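Local coordinates for protein glycoside Hydrolase Family 43_12 (Metagenome, PDB 7JVH) that probably hydrolyses glycosidic bonds of arabinose- or xylose-containing plant polysaccharides, as a family 43 glycoside hydrolase of subfamily 12, at residues P241-K246 / Y250-A255; F177-D180 / A184-V187. All blocks are in the same frame, centred on the assembly; numbering follows the deposited sequence.

Interaction 1. Residues P241-K246 / Y250-A255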
ATOM      1  N   PRO A 241      -7.956 -11.868 -10.715  1.00 55.56           N
ATOM      2  CA  PRO A 241      -7.705 -13.076 -11.518  1.00 54.71           C
ATOM      3  C   PRO A 241      -6.260 -13.161 -12.016  1.00 48.64           C
ATOM      4  O   PRO A 241      -5.727 -12.164 -12.507  1.00 51.18           O
ATOM      5  CB  PRO A 241      -8.659 -12.907 -12.714  1.00 56.81           C
ATOM      6  CG  PRO A 241      -8.885 -11.419 -12.810  1.00 55.81           C
ATOM      7  CD  PRO A 241      -8.825 -10.884 -11.403  1.00 45.69           C
ATOM      8  N   HIS A 242      -5.632 -14.336 -11.870  1.00 43.50           N
ATOM      9  CA  HIS A 242      -4.336 -14.622 -12.488  1.00 44.03           C
ATOM     10  C   HIS A 242      -4.374 -15.972 -13.221  1.00 57.74           C
ATOM     11  O   HIS A 242      -4.896 -16.963 -12.696  1.00 48.51           O
ATOM     12  CB  HIS A 242      -3.215 -14.631 -11.443  1.00 43.23           C
ATOM     13  CG  HIS A 242      -2.974 -13.302 -10.800  1.00 54.25           C
ATOM     14  ND1 HIS A 242      -2.490 -12.216 -11.494  1.00 53.00           N
ATOM     15  CD2 HIS A 242      -3.148 -12.880  -9.521  1.00 55.89           C
ATOM     16  CE1 HIS A 242      -2.382 -11.187 -10.673  1.00 47.63           C
ATOM     17  NE2 HIS A 242      -2.776 -11.564  -9.475  1.00 45.90           N
ATOM     18  N   ILE A 243      -3.800 -15.997 -14.429  1.00 65.32           N
ATOM     19  CA  ILE A 243      -3.628 -17.224 -15.190  1.00 61.58           C
ATOM     20  C   ILE A 243      -2.208 -17.728 -15.020  1.00 65.49           C
ATOM     21  O   ILE A 243      -1.254 -16.952 -15.081  1.00 68.12           O
ATOM     22  CB  ILE A 243      -3.907 -17.040 -16.700  1.00 64.17           C
ATOM     23  CG1 ILE A 243      -5.312 -16.486 -16.954  1.00 66.95           C
ATOM     24  CG2 ILE A 243      -3.732 -18.361 -17.438  1.00 56.89           C
ATOM     25  CD1 ILE A 243      -6.434 -17.468 -16.713  1.00 64.90           C
ATOM     26  N   TYR A 244      -2.082 -19.041 -14.780  1.00 62.62           N
ATOM     27  CA  TYR A 244      -0.812 -19.756 -14.813  1.00 53.52           C
ATOM     28  C   TYR A 244      -1.031 -21.002 -15.648  1.00 60.13           C
ATOM     29  O   TYR A 244      -2.146 -21.507 -15.727  1.00 59.26           O
ATOM     30  CB  TYR A 244      -0.347 -20.138 -13.399  1.00 56.49           C
ATOM     31  CG  TYR A 244      -0.433 -19.023 -12.376  1.00 55.19           C
ATOM     32  CD1 TYR A 244       0.558 -18.045 -12.278  1.00 45.65           C
ATOM     33  CD2 TYR A 244      -1.509 -18.958 -11.496  1.00 55.12           C
ATOM     34  CE1 TYR A 244       0.475 -17.044 -11.339  1.00 44.49           C
ATOM     35  CE2 TYR A 244      -1.603 -17.946 -10.549  1.00 54.66           C
ATOM     36  CZ  TYR A 244      -0.615 -16.999 -10.475  1.00 56.10           C
ATOM     37  OH  TYR A 244      -0.735 -16.005  -9.535  1.00 56.20           O
ATOM     38  N   LYS A 245       0.029 -21.485 -16.294  1.00 62.58           N
ATOM     39  CA  LYS A 245      -0.040 -22.727 -17.055  1.00 60.66           C
ATOM     40  C   LYS A 245       1.008 -23.666 -16.524  1.00 61.57           C
ATOM     41  O   LYS A 245       2.156 -23.279 -16.403  1.00 57.91           O
ATOM     42  CB  LYS A 245       0.198 -22.461 -18.531  1.00 56.84           C
ATOM     43  CG  LYS A 245      -0.268 -23.587 -19.438  1.00 54.73           C
ATOM     44  CD  LYS A 245       0.036 -23.240 -20.887  1.00 56.19           C
ATOM     45  CE  LYS A 245      -0.402 -24.331 -21.824  1.00 60.21           C
ATOM     46  NZ  LYS A 245      -0.176 -23.913 -23.228  1.00 63.39           N
ATOM     47  N   LYS A 246       0.599 -24.900 -16.205  1.00 69.41           N
ATOM     48  CA  LYS A 246       1.484 -25.913 -15.629  1.00 63.40           C
ATOM     49  C   LYS A 246       1.088 -27.321 -16.091  1.00 66.42           C
ATOM     50  O   LYS A 246      -0.056 -27.733 -15.928  1.00 67.37           O
ATOM     51  CB  LYS A 246       1.433 -25.813 -14.108  1.00 52.23           C
ATOM     52  CG  LYS A 246       2.628 -26.420 -13.385  1.00 64.00           C
ATOM     53  CD  LYS A 246       2.576 -26.085 -11.909  1.00 71.65           C
ATOM     54  CE  LYS A 246       3.486 -26.956 -11.069  1.00 69.44           C
ATOM     55  NZ  LYS A 246       2.944 -28.348 -10.977  1.00 67.38           N
ATOM     56  N   TYR A 250      -4.315 -25.020 -17.827  1.00 66.11           N
ATOM     57  CA  TYR A 250      -4.485 -23.608 -17.467  1.00 58.63           C
ATOM     58  C   TYR A 250      -5.124 -23.503 -16.097  1.00 53.65           C
ATOM     59  O   TYR A 250      -5.996 -24.293 -15.741  1.00 58.50           O
ATOM     60  CB  TYR A 250      -5.333 -22.858 -18.516  1.00 53.35           C
ATOM     61  CG  TYR A 250      -4.669 -22.800 -19.874  1.00 61.49           C
ATOM     62  CD1 TYR A 250      -3.819 -21.758 -20.203  1.00 63.14           C
ATOM     63  CD2 TYR A 250      -4.850 -23.819 -20.801  1.00 56.18           C
ATOM     64  CE1 TYR A 250      -3.182 -21.715 -21.432  1.00 55.61           C
ATOM     65  CE2 TYR A 250      -4.196 -23.801 -22.020  1.00 66.52           C
ATOM     66  CZ  TYR A 250      -3.380 -22.734 -22.337  1.00 70.51           C
ATOM     67  OH  TYR A 250      -2.741 -22.686 -23.553  1.00 71.80           O
ATOM     68  N   TYR A 251      -4.675 -22.509 -15.327  1.00 60.55           N
ATOM     69  CA  TYR A 251      -5.132 -22.274 -13.962  1.00 51.02           C
ATOM     70  C   TYR A 251      -5.539 -20.835 -13.815  1.00 47.63           C
ATOM     71  O   TYR A 251      -4.809 -19.942 -14.222  1.00 60.93           O
ATOM     72  CB  TYR A 251      -4.017 -22.616 -12.979  1.00 47.80           C
ATOM     73  CG  TYR A 251      -3.770 -24.106 -12.879  1.00 57.16           C
ATOM     74  CD1 TYR A 251      -4.461 -24.870 -11.951  1.00 48.19           C
ATOM     75  CD2 TYR A 251      -2.869 -24.750 -13.725  1.00 67.07           C
ATOM     76  CE1 TYR A 251      -4.257 -26.234 -11.844  1.00 60.12           C
ATOM     77  CE2 TYR A 251      -2.667 -26.115 -13.645  1.00 68.04           C
ATOM     78  CZ  TYR A 251      -3.366 -26.855 -12.694  1.00 67.23           C
ATOM     79  OH  TYR A 251      -3.176 -28.216 -12.598  1.00 61.07           O
ATOM     80  N   LEU A 252      -6.725 -20.622 -13.243  1.00 49.04           N
ATOM     81  CA  LEU A 252      -7.231 -19.298 -12.911  1.00 49.78           C
ATOM     82  C   LEU A 252      -7.356 -19.234 -11.399  1.00 51.75           C
ATOM     83  O   LEU A 252      -8.108 -20.005 -10.806  1.00 47.97           O
ATOM     84  CB  LEU A 252      -8.598 -19.036 -13.574  1.00 57.64           C
ATOM     85  CG  LEU A 252      -9.368 -17.792 -13.108  1.00 62.59           C
ATOM     86  CD1 LEU A 252      -8.645 -16.524 -13.522  1.00 57.58           C
ATOM     87  CD2 LEU A 252     -10.784 -17.813 -13.660  1.00 47.02           C
HETATM   88  N   MSE A 253      -6.606 -18.309 -10.792  1.00 52.67           N
HETATM   89  CA  MSE A 253      -6.691 -18.068  -9.357  1.00 55.52           C
HETATM   90  C   MSE A 253      -7.291 -16.683  -9.123  1.00 57.70           C
HETATM   91  O   MSE A 253      -6.841 -15.704  -9.715  1.00 51.98           O
HETATM   92  CB  MSE A 253      -5.311 -18.183  -8.702  1.00 42.68           C
HETATM   93  CG  MSE A 253      -5.369 -18.289  -7.192  1.00 49.99           C
HETATM   94 SE   MSE A 253      -3.603 -18.474  -6.365  1.00 64.38          SE
HETATM   95  CE  MSE A 253      -3.235 -20.345  -6.565  1.00 92.58           C
ATOM     96  N   CYS A 254      -8.304 -16.619  -8.252  1.00 50.63           N
ATOM     97  CA  CYS A 254      -9.011 -15.378  -7.983  1.00 49.93           C
ATOM     98  C   CYS A 254      -9.223 -15.182  -6.502  1.00 48.26           C
ATOM     99  O   CYS A 254      -9.303 -16.150  -5.753  1.00 55.42           O
ATOM    100  CB  CYS A 254     -10.390 -15.403  -8.660  1.00 59.03           C
ATOM    101  SG  CYS A 254     -10.364 -15.707 -10.435  1.00 63.75           S
ATOM    102  N   ALA A 255      -9.315 -13.917  -6.090  1.00 40.07           N
ATOM    103  CA  ALA A 255      -9.847 -13.546  -4.787  1.00 39.40           C
ATOM    104  C   ALA A 255     -11.370 -13.617  -4.864  1.00 41.95           C
ATOM    105  O   ALA A 255     -11.945 -13.322  -5.919  1.00 44.43           O
ATOM    106  CB  ALA A 255      -9.385 -12.145  -4.394  1.00 38.67           C
TER
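Lys-245 and Tyr-250 lie side by side, and the polar contact sits at their ends: Lys-245 NZ donates to Tyr-250 OH at 2.9 Å. With CG anti to the backbone N (chi1 -162°) and an extended chain beyond it, the lysine methylenes are carried alongside the phenol. CG makes a CH-pi contact over one ring face, 4.2 Å from the centroid and 19° off its normal. Backbone bonds join the hairpin of strands 239-246 and 249-255, the first two of a four-stranded sheet, consistent with a blade of the family 43 five-bladed beta-propeller. Hydrogen-bonded pairs His-242/Met-253 and Tyr-244/Tyr-251 give four N-H to O bonds, the shortest from Tyr-251 N to Tyr-244 O at 2.7 Å. Apolar contacts add to both faces. Leu-252 CD1 meets Pro-241 CB at 3.7 Å and Ile-243 CD1 at 4.0 Å; on the other face, the edge of the Tyr-244 ring, through CE2, touches selenomethionine Met-253 CB at 4.1 Å. Tyr-244 OH bonds to Asp-306, and His-242 ND1 to Ser-175. Lys-245 NZ also salt-bridges Asp-179 and Asp-180, while Tyr-250 OH probably bonds to Asp-179. The ammonium is held by phenol and carboxylates together, and its charge would be expected to polarise the tyrosine hydroxyl.

Interaction 2. Residues F177-D180 / A184-V187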
ATOM      1  N   PHE A 177      -1.315 -12.760 -19.393  1.00 55.95           N
ATOM      2  CA  PHE A 177      -0.714 -14.082 -19.443  1.00 56.46           C
ATOM      3  C   PHE A 177      -0.218 -14.341 -20.860  1.00 70.96           C
ATOM      4  O   PHE A 177      -0.940 -14.081 -21.831  1.00 80.06           O
ATOM      5  CB  PHE A 177      -1.724 -15.158 -19.038  1.00 62.55           C
ATOM      6  CG  PHE A 177      -1.324 -16.546 -19.445  1.00 68.16           C
ATOM      7  CD1 PHE A 177      -0.427 -17.280 -18.687  1.00 61.84           C
ATOM      8  CD2 PHE A 177      -1.839 -17.114 -20.615  1.00 74.57           C
ATOM      9  CE1 PHE A 177      -0.050 -18.551 -19.085  1.00 58.64           C
ATOM     10  CE2 PHE A 177      -1.465 -18.388 -21.014  1.00 70.63           C
ATOM     11  CZ  PHE A 177      -0.575 -19.112 -20.243  1.00 67.17           C
ATOM     12  N   PHE A 178       1.012 -14.857 -20.973  1.00 64.48           N
ATOM     13  CA  PHE A 178       1.665 -15.093 -22.251  1.00 63.69           C
ATOM     14  C   PHE A 178       1.845 -16.585 -22.514  1.00 67.87           C
ATOM     15  O   PHE A 178       2.704 -17.219 -21.921  1.00 74.43           O
ATOM     16  CB  PHE A 178       3.008 -14.366 -22.276  1.00 59.37           C
ATOM     17  CG  PHE A 178       2.908 -12.913 -21.923  1.00 63.81           C
ATOM     18  CD1 PHE A 178       2.348 -12.009 -22.812  1.00 70.69           C
ATOM     19  CD2 PHE A 178       3.359 -12.449 -20.687  1.00 75.10           C
ATOM     20  CE1 PHE A 178       2.241 -10.658 -22.482  1.00 81.16           C
ATOM     21  CE2 PHE A 178       3.257 -11.101 -20.343  1.00 78.75           C
ATOM     22  CZ  PHE A 178       2.698 -10.205 -21.243  1.00 75.82           C
ATOM     23  N   ASP A 179       1.026 -17.127 -23.418  1.00 71.19           N
ATOM     24  CA  ASP A 179       1.001 -18.560 -23.744  1.00 71.10           C
ATOM     25  C   ASP A 179       2.235 -18.982 -24.563  1.00 70.52           C
ATOM     26  O   ASP A 179       3.118 -18.176 -24.808  1.00 77.86           O
ATOM     27  CB  ASP A 179      -0.286 -18.900 -24.503  1.00 73.15           C
ATOM     28  CG  ASP A 179      -0.792 -20.291 -24.206  1.00 76.63           C
ATOM     29  OD1 ASP A 179       0.030 -21.184 -23.889  1.00 82.47           O
ATOM     30  OD2 ASP A 179      -2.025 -20.487 -24.264  1.00 75.34           O
ATOM     31  N   ASP A 180       2.297 -20.266 -24.928  1.00 70.26           N
ATOM     32  CA  ASP A 180       3.474 -20.868 -25.589  1.00 85.40           C
ATOM     33  C   ASP A 180       3.391 -20.892 -27.128  1.00 91.45           C
ATOM     34  O   ASP A 180       4.270 -21.455 -27.768  1.00 87.80           O
ATOM     35  CB  ASP A 180       3.765 -22.292 -25.039  1.00 80.14           C
ATOM     36  CG  ASP A 180       2.518 -23.138 -24.886  1.00 81.86           C
ATOM     37  OD1 ASP A 180       1.623 -23.063 -25.760  1.00 84.62           O
ATOM     38  OD2 ASP A 180       2.416 -23.862 -23.860  1.00 82.54           O
ATOM     39  N   ALA A 184      -1.110 -13.880 -26.555  1.00 81.69           N
ATOM     40  CA  ALA A 184      -1.188 -13.237 -25.257  1.00 76.65           C
ATOM     41  C   ALA A 184      -2.641 -13.003 -24.887  1.00 76.95           C
ATOM     42  O   ALA A 184      -3.488 -12.798 -25.750  1.00 77.63           O
ATOM     43  CB  ALA A 184      -0.438 -11.925 -25.292  1.00 79.16           C
ATOM     44  N   TYR A 185      -2.917 -13.039 -23.584  1.00 80.83           N
ATOM     45  CA  TYR A 185      -4.268 -12.877 -23.066  1.00 76.99           C
ATOM     46  C   TYR A 185      -4.289 -11.903 -21.902  1.00 72.50           C
ATOM     47  O   TYR A 185      -3.254 -11.557 -21.335  1.00 68.66           O
ATOM     48  CB  TYR A 185      -4.841 -14.233 -22.671  1.00 73.66           C
ATOM     49  CG  TYR A 185      -4.827 -15.206 -23.826  1.00 79.63           C
ATOM     50  CD1 TYR A 185      -5.838 -15.194 -24.781  1.00 76.83           C
ATOM     51  CD2 TYR A 185      -3.777 -16.119 -23.988  1.00 85.15           C
ATOM     52  CE1 TYR A 185      -5.824 -16.070 -25.852  1.00 80.22           C
ATOM     53  CE2 TYR A 185      -3.755 -16.999 -25.054  1.00 86.23           C
ATOM     54  CZ  TYR A 185      -4.780 -16.969 -25.985  1.00 83.76           C
ATOM     55  OH  TYR A 185      -4.756 -17.841 -27.043  1.00 76.71           O
ATOM     56  N   LEU A 186      -5.493 -11.441 -21.578  1.00 66.98           N
ATOM     57  CA  LEU A 186      -5.699 -10.498 -20.505  1.00 60.16           C
ATOM     58  C   LEU A 186      -6.976 -10.886 -19.806  1.00 52.20           C
ATOM     59  O   LEU A 186      -8.011 -11.050 -20.446  1.00 68.99           O
ATOM     60  CB  LEU A 186      -5.814  -9.091 -21.075  1.00 57.89           C
ATOM     61  CG  LEU A 186      -5.946  -7.955 -20.061  1.00 65.43           C
ATOM     62  CD1 LEU A 186      -5.516  -6.651 -20.707  1.00 77.66           C
ATOM     63  CD2 LEU A 186      -7.358  -7.857 -19.468  1.00 64.83           C
ATOM     64  N   VAL A 187      -6.896 -11.050 -18.488  1.00 48.71           N
ATOM     65  CA  VAL A 187      -8.045 -11.396 -17.680  1.00 55.33           C
ATOM     66  C   VAL A 187      -8.303 -10.260 -16.701  1.00 60.18           C
ATOM     67  O   VAL A 187      -7.367  -9.567 -16.258  1.00 60.01           O
ATOM     68  CB  VAL A 187      -7.842 -12.743 -16.952  1.00 55.99           C
ATOM     69  CG1 VAL A 187      -6.809 -12.614 -15.825  1.00 46.47           C
ATOM     70  CG2 VAL A 187      -9.181 -13.291 -16.505  1.00 61.16           C
TER
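Tyr-185 CD2 comes up to the edge of the Phe-177 ring, near its plane and 4.0 Å from Phe-177 CD2, with no face-to-face stack; the two side chains point the same way. Asp-179 OD2 is also at the edge of the Phe-177 ring, in its plane. At the edge of Tyr-185, likewise in plane, Asp-179 CB stands 4.0 Å from Tyr-185 CE2, while the carboxylate is turned 66° from the phenol ring. Different first torsions bring the aromatics together: Phe-177 has CG anti to its N (chi1 163°), whereas Tyr-185 carries CG beside N (chi1 -57°). On the opposite face of the sheet, Phe-178 CD1 touches Ala-184 CB at 3.7 Å, obliquely to the ring, which also meets Tyr-136.

The backbone evidence is a hydrogen-bonded pair, Phe-177 N to Tyr-185 O at 3.0 Å and Tyr-185 N to Phe-177 O at 2.8 Å, then the non-hydrogen-bonded pair Phe-178/Ala-184. This is the hairpin of strands 175-178 and 184-190, the first two of a four-stranded antiparallel sheet, consistent with a propeller blade. Asp-179 OD1 accepts Asp-180 N at 2.7 Å on its anti side, somewhat out of the carboxylate plane, and salt-bridges Lys-245 NZ; OD2 probably hydrogen-bonds Tyr-250 OH. An alanine at Asp-179 is likely to leave Lys-245 short of one carboxylate and Tyr-250 OH without this acceptor. The chemistry joins an aromatic contact at the edge of Phe-177 to a turn rich in carboxylates, probably ionised beside Lys-245.

In the fold
Both contacts are antiparallel hairpins made by the first two strands of adjacent four-stranded sheets, consistent with neighbouring blades of the five-bladed beta-propeller of family 43. Interaction 1 is the larger, burying 600 Å² against 231 Å², with eight of its eleven touching residues buried; interaction 2 has three of five, and its first strand passes at Asp-179 into a turn that includes exposed Asp-180. Their centres are 11 Å apart, and the sheets meet through two kinds of contact: Ile-243 packs on Phe-177 and Pro-241 on Val-187, while Asp-179 and Asp-180 supply acid to the basic, phenolic end of 241-246/250-255. Backbone hydrogen bonds and apolar contacts join the strands; the charged contacts gather at the turn.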